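Local coordinates for 3-phosphoshikimate 1-carboxyvinyltransferase (PDB 7M0O), which probably transfers the enolpyruvyl group of phosphoenolpyruvate to the 5-hydroxyl of shikimate-3-phosphate, the sixth step of chorismate biosynthesis, at residues A[293-298]-A[365-370]; A[318-321]-A[327-330]. One frame throughout, in Å; residues are numbered along the deposited sequence.

Contact 1: residues A[293-298]-A[365-370]. With PO4 (phosphate ion), chain B.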
loop_
_atom_site.group_PDB
_atom_site.type_symbol
_atom_site.label_atom_id
_atom_site.label_comp_id
_atom_site.label_asym_id
_atom_site.label_seq_id
_atom_site.Cartn_x
_atom_site.Cartn_y
_atom_site.Cartn_z
ATOM N N ILE A 293 5.056 4.843 12.331
ATOM C CA ILE A 293 4.012 5.444 11.498
ATOM C C ILE A 293 4.582 6.652 10.753
ATOM O O ILE A 293 3.917 7.682 10.608
ATOM C CB ILE A 293 2.766 5.829 12.330
ATOM C CG1 ILE A 293 3.115 6.684 13.557
ATOM C CG2 ILE A 293 2.009 4.570 12.773
ATOM C CD1 ILE A 293 1.886 7.371 14.157
ATOM N N SER A 294 5.811 6.532 10.241
ATOM C CA SER A 294 6.550 7.721 9.831
ATOM C C SER A 294 6.004 8.396 8.567
ATOM O O SER A 294 6.250 9.592 8.379
ATOM C CB SER A 294 8.033 7.380 9.635
ATOM O OG SER A 294 8.214 6.401 8.639
ATOM N N ASP A 295 5.275 7.680 7.700
ATOM C CA ASP A 295 4.663 8.344 6.548
ATOM C C ASP A 295 3.638 9.405 6.965
ATOM O O ASP A 295 3.277 10.254 6.135
ATOM C CB ASP A 295 4.007 7.315 5.632
ATOM C CG ASP A 295 5.037 6.521 4.794
ATOM O OD1 ASP A 295 6.215 6.923 4.726
ATOM O OD2 ASP A 295 4.673 5.489 4.198
ATOM N N THR A 296 3.142 9.356 8.209
ATOM C CA THR A 296 2.216 10.361 8.727
ATOM C C THR A 296 2.897 11.429 9.570
ATOM O O THR A 296 2.215 12.349 10.057
ATOM C CB THR A 296 1.072 9.719 9.545
ATOM O OG1 THR A 296 1.556 9.141 10.776
ATOM C CG2 THR A 296 0.353 8.671 8.718
ATOM N N MET A 297 4.225 11.372 9.718
ATOM C CA MET A 297 4.924 12.483 10.357
ATOM C C MET A 297 4.586 13.828 9.722
ATOM O O MET A 297 4.320 14.781 10.477
ATOM C CB MET A 297 6.444 12.235 10.349
ATOM C CG MET A 297 7.254 13.425 10.897
ATOM S SD MET A 297 7.545 14.782 9.740
ATOM C CE MET A 297 8.617 13.990 8.527
ATOM N N PRO A 298 4.545 13.983 8.388
ATOM C CA PRO A 298 4.183 15.299 7.836
ATOM C C PRO A 298 2.754 15.685 8.151
ATOM O O PRO A 298 2.474 16.880 8.304
ATOM C CB PRO A 298 4.421 15.144 6.322
ATOM C CG PRO A 298 5.481 14.007 6.236
ATOM C CD PRO A 298 5.081 13.073 7.355
ATOM N N ASP A 365 7.079 15.647 -3.538
ATOM C CA ASP A 365 6.640 14.674 -2.540
ATOM C C ASP A 365 5.144 14.817 -2.270
ATOM O O ASP A 365 4.695 15.844 -1.736
ATOM C CB ASP A 365 7.423 14.851 -1.238
ATOM C CG ASP A 365 7.274 13.667 -0.304
ATOM O OD1 ASP A 365 6.144 13.162 -0.145
ATOM O OD2 ASP A 365 8.299 13.239 0.260
ATOM N N HIS A 366 4.390 13.766 -2.623
ATOM C CA HIS A 366 2.934 13.744 -2.442
ATOM C C HIS A 366 2.508 14.043 -1.004
ATOM O O HIS A 366 1.501 14.730 -0.777
ATOM C CB HIS A 366 2.376 12.389 -2.886
ATOM C CG HIS A 366 3.106 11.200 -2.336
ATOM N ND1 HIS A 366 4.454 10.972 -2.551
ATOM C CD2 HIS A 366 2.667 10.162 -1.589
ATOM C CE1 HIS A 366 4.806 9.847 -1.956
ATOM N NE2 HIS A 366 3.741 9.337 -1.363
ATOM N N ARG A 367 3.257 13.537 -0.019
ATOM C CA ARG A 367 2.871 13.748 1.376
ATOM C C ARG A 367 3.120 15.180 1.850
ATOM O O ARG A 367 2.422 15.652 2.744
ATOM C CB ARG A 367 3.601 12.758 2.279
ATOM C CG ARG A 367 3.496 11.316 1.765
ATOM C CD ARG A 367 3.177 10.315 2.865
ATOM N NE ARG A 367 2.971 9.006 2.248
ATOM C CZ ARG A 367 1.780 8.526 1.898
ATOM N NH1 ARG A 367 0.676 9.240 2.122
ATOM N NH2 ARG A 367 1.690 7.347 1.312
ATOM N N ILE A 368 4.088 15.898 1.270
ATOM C CA ILE A 368 4.236 17.312 1.609
ATOM C C ILE A 368 3.030 18.107 1.107
ATOM O O ILE A 368 2.492 18.961 1.820
ATOM C CB ILE A 368 5.566 17.873 1.063
ATOM C CG1 ILE A 368 6.762 17.114 1.642
ATOM C CG2 ILE A 368 5.688 19.384 1.356
ATOM C CD1 ILE A 368 6.859 17.156 3.179
ATOM N N VAL A 369 2.567 17.831 -0.118
ATOM C CA VAL A 369 1.409 18.550 -0.650
ATOM C C VAL A 369 0.150 18.202 0.139
ATOM O O VAL A 369 -0.615 19.084 0.545
ATOM C CB VAL A 369 1.231 18.250 -2.152
ATOM C CG1 VAL A 369 -0.106 18.842 -2.653
ATOM C CG2 VAL A 369 2.386 18.843 -2.930
ATOM N N MET A 370 -0.092 16.907 0.365
ATOM C CA MET A 370 -1.328 16.529 1.043
ATOM C C MET A 370 -1.343 17.036 2.481
ATOM O O MET A 370 -2.387 17.463 2.985
ATOM C CB MET A 370 -1.520 15.013 0.974
ATOM C CG MET A 370 -1.864 14.549 -0.448
ATOM S SD MET A 370 -2.350 12.822 -0.631
ATOM C CE MET A 370 -0.789 11.998 -0.457
HETATM P P PO4 B . 5.415 6.681 0.647
HETATM O O1 PO4 B . 5.316 5.434 1.485
HETATM O O2 PO4 B . 5.471 7.860 1.587
HETATM O O3 PO4 B . 4.204 6.751 -0.252
HETATM O O4 PO4 B . 6.677 6.573 -0.168
#

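Contact 2: residues A[318-321]-A[327-330]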
loop_
_atom_site.group_PDB
_atom_site.type_symbol
_atom_site.label_atom_id
_atom_site.label_comp_id
_atom_site.label_asym_id
_atom_site.label_seq_id
_atom_site.Cartn_x
_atom_site.Cartn_y
_atom_site.Cartn_z
ATOM N N ASN A 318 14.135 7.807 9.660
ATOM C CA ASN A 318 13.726 7.207 8.392
ATOM C C ASN A 318 13.115 8.231 7.446
ATOM O O ASN A 318 13.172 8.051 6.225
ATOM C CB ASN A 318 12.747 6.041 8.631
ATOM C CG ASN A 318 11.695 6.339 9.714
ATOM O OD1 ASN A 318 11.417 7.495 10.024
ATOM N ND2 ASN A 318 11.120 5.284 10.295
ATOM N N THR A 319 12.530 9.309 7.977
ATOM C CA THR A 319 11.913 10.294 7.095
ATOM C C THR A 319 12.937 11.090 6.296
ATOM O O THR A 319 12.559 11.742 5.314
ATOM C CB THR A 319 11.031 11.276 7.878
ATOM O OG1 THR A 319 11.827 12.080 8.761
ATOM C CG2 THR A 319 9.990 10.520 8.710
ATOM N N ARG A 320 14.209 11.087 6.713
ATOM C CA ARG A 320 15.224 11.881 6.039
ATOM C C ARG A 320 15.720 11.217 4.765
ATOM O O ARG A 320 16.262 11.904 3.894
ATOM C CB ARG A 320 16.417 12.138 6.968
ATOM C CG ARG A 320 16.175 13.195 8.040
ATOM C CD ARG A 320 17.502 13.644 8.649
ATOM N NE ARG A 320 17.368 14.580 9.760
ATOM C CZ ARG A 320 17.326 15.903 9.636
ATOM N NH1 ARG A 320 17.225 16.666 10.710
ATOM N NH2 ARG A 320 17.368 16.465 8.433
ATOM N N VAL A 321 15.528 9.907 4.635
ATOM C CA VAL A 321 16.132 9.132 3.565
ATOM C C VAL A 321 15.083 8.653 2.563
ATOM O O VAL A 321 15.317 7.695 1.828
ATOM C CB VAL A 321 16.953 7.969 4.137
ATOM C CG1 VAL A 321 17.997 8.509 5.098
ATOM C CG2 VAL A 321 16.040 6.987 4.868
ATOM N N LEU A 327 11.810 15.480 6.839
ATOM C CA LEU A 327 12.025 16.277 8.036
ATOM C C LEU A 327 12.428 17.699 7.659
ATOM O O LEU A 327 11.800 18.667 8.100
ATOM C CB LEU A 327 13.077 15.600 8.923
ATOM C CG LEU A 327 13.126 15.954 10.416
ATOM C CD1 LEU A 327 13.796 14.864 11.272
ATOM C CD2 LEU A 327 13.832 17.283 10.627
ATOM N N GLU A 328 13.423 17.843 6.781
ATOM C CA GLU A 328 13.837 19.184 6.375
ATOM C C GLU A 328 12.749 19.895 5.582
ATOM O O GLU A 328 12.594 21.115 5.701
ATOM C CB GLU A 328 15.120 19.126 5.552
ATOM C CG GLU A 328 16.352 18.704 6.319
ATOM C CD GLU A 328 16.783 19.709 7.380
ATOM O OE1 GLU A 328 16.613 20.930 7.184
ATOM O OE2 GLU A 328 17.281 19.267 8.428
ATOM N N ALA A 329 12.015 19.160 4.735
ATOM C CA ALA A 329 10.971 19.779 3.921
ATOM C C ALA A 329 9.836 20.312 4.786
ATOM O O ALA A 329 9.307 21.398 4.524
ATOM C CB ALA A 329 10.434 18.778 2.897
ATOM N N CYS A 330 9.460 19.573 5.831
ATOM C CA CYS A 330 8.466 20.078 6.768
ATOM C C CYS A 330 8.956 21.334 7.479
ATOM O O CYS A 330 8.213 22.312 7.616
ATOM C CB CYS A 330 8.094 18.983 7.774
ATOM S SG CYS A 330 6.963 17.748 7.081
#

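Contact 1: residues A[293-298]-A[365-370]
In the presumed phosphoenolpyruvate pocket of this EPSP synthase, Asp-295 and Arg-367 meet beside a bound phosphate ion, probably acquired from the crystallisation liquor. Bent at chi2 (-135°), the Arg-367 chain passes alongside the 3-10 turn that carries Asp-295, with CD 3.3 Å from the backbone O of Asp-295. From there the guanidinium takes the phosphate at its edge: NE of Arg-367 donates to phosphate O2 over 2.8 Å in a nearly straight bond (163°), and its NH2 donates to O3 at 3.0 Å. His-366 NE2 donates to the same O3 over 2.9 Å, near the plane of its ring, so that two donors grip this oxygen. Carboxylate atom OD2 of Asp-295 lies 2.8 Å from phosphate O1. This OD2 is well out of the Arg-367 guanidinium plane, so the opposite charges are near each other but no N-H points at it. Arg-326 adds a further bond to the phosphate, and Tyr-228 OH holds NH1 of Arg-367. Away from the phosphate, Pro-298 CB approaches Ile-368 CD1 at 4.5 Å, and Asp-365 caps helix 366-375 by accepting from Arg-367 N. Basic side chains gathered round a phosphate at a helix start, facing the predicted proton acceptor Asp-295, are consistent with the phosphoenolpyruvate site of the EPSP synthase family.

Contact 2: residues A[318-321]-A[327-330]
With CG set beside its backbone N (chi1 -76°) and the chain extended from there to NE, Arg-320 reaches across Leu-327 to Glu-328, whose own chain is bent at chi2 to bring its carboxylate to the arginine. The two side chains join in a salt bridge: NH2 of Arg-320 donates to OE2 of Glu-328 over 2.8 Å, and the N-H points almost straight at the oxygen (172°). OE2 accepts through its anti lone pair and lies in the guanidinium plane, and the carboxylate and guanidinium planes are nearly coplanar, 28° apart. The carboxylate thus meets the guanidinium at its edge, through one N-H. Leu-327 instead comes over one face of the guanidinium, its CD2 being 3.4 Å from Arg-320 NH1, while its CD1 stands 3.9 Å from NE. The aliphatic part of the arginine joins the same packing, CG lying 4.0 Å from Leu-327 CB. These contacts fasten the loop after strand 311-314 onto the first turn of helix 326-336, a strand-loop-helix connection in one of the two domains of the EPSP synthase fold. Asp-325 strengthens the join from just ahead of the helix, forming a second salt bridge with NH2 of Arg-320 and accepting from the backbone N of Glu-328. The remaining guanidinium nitrogens are held by backbone oxygens, NH1 by Gly-344 and NE by Pro-345, so the group is fixed in rotation and tied to the end of strand 340-344 as well. Further in, Thr-319 turns its OG1 to within 3.7 Å of Leu-327 CB, a van der Waals contact; the hydroxyl's hydrogen bond is to Val-316 O. The backbone of Thr-319 is also bonded to that of Arg-326, and Leu-327 reaches on to Val-316 and Thr-343.

Overall arrangement
The two contacts adjoin, their centres about 9 Å apart, and contact 2 falls within the sequence span between the segments of contact 1. Met-297 CE packs on Thr-319 CB at 3.7 Å, and Pro-298 CB meets Cys-330 SG at the same distance, so helix 297-303 bears on both the loop and the helix of contact 2. Ser-294 CB lies 3.4 Å from OD1 of Asn-318, predicted to bind shikimate-3-phosphate. Arg-326, immediately before segment 327-330, binds the phosphate and Asp-365 on the contact 1 side, while its backbone is hydrogen-bonded to Thr-319 of contact 2. Contact 2 joins the loop to the helix whose first residue, Arg-326, binds the phosphate.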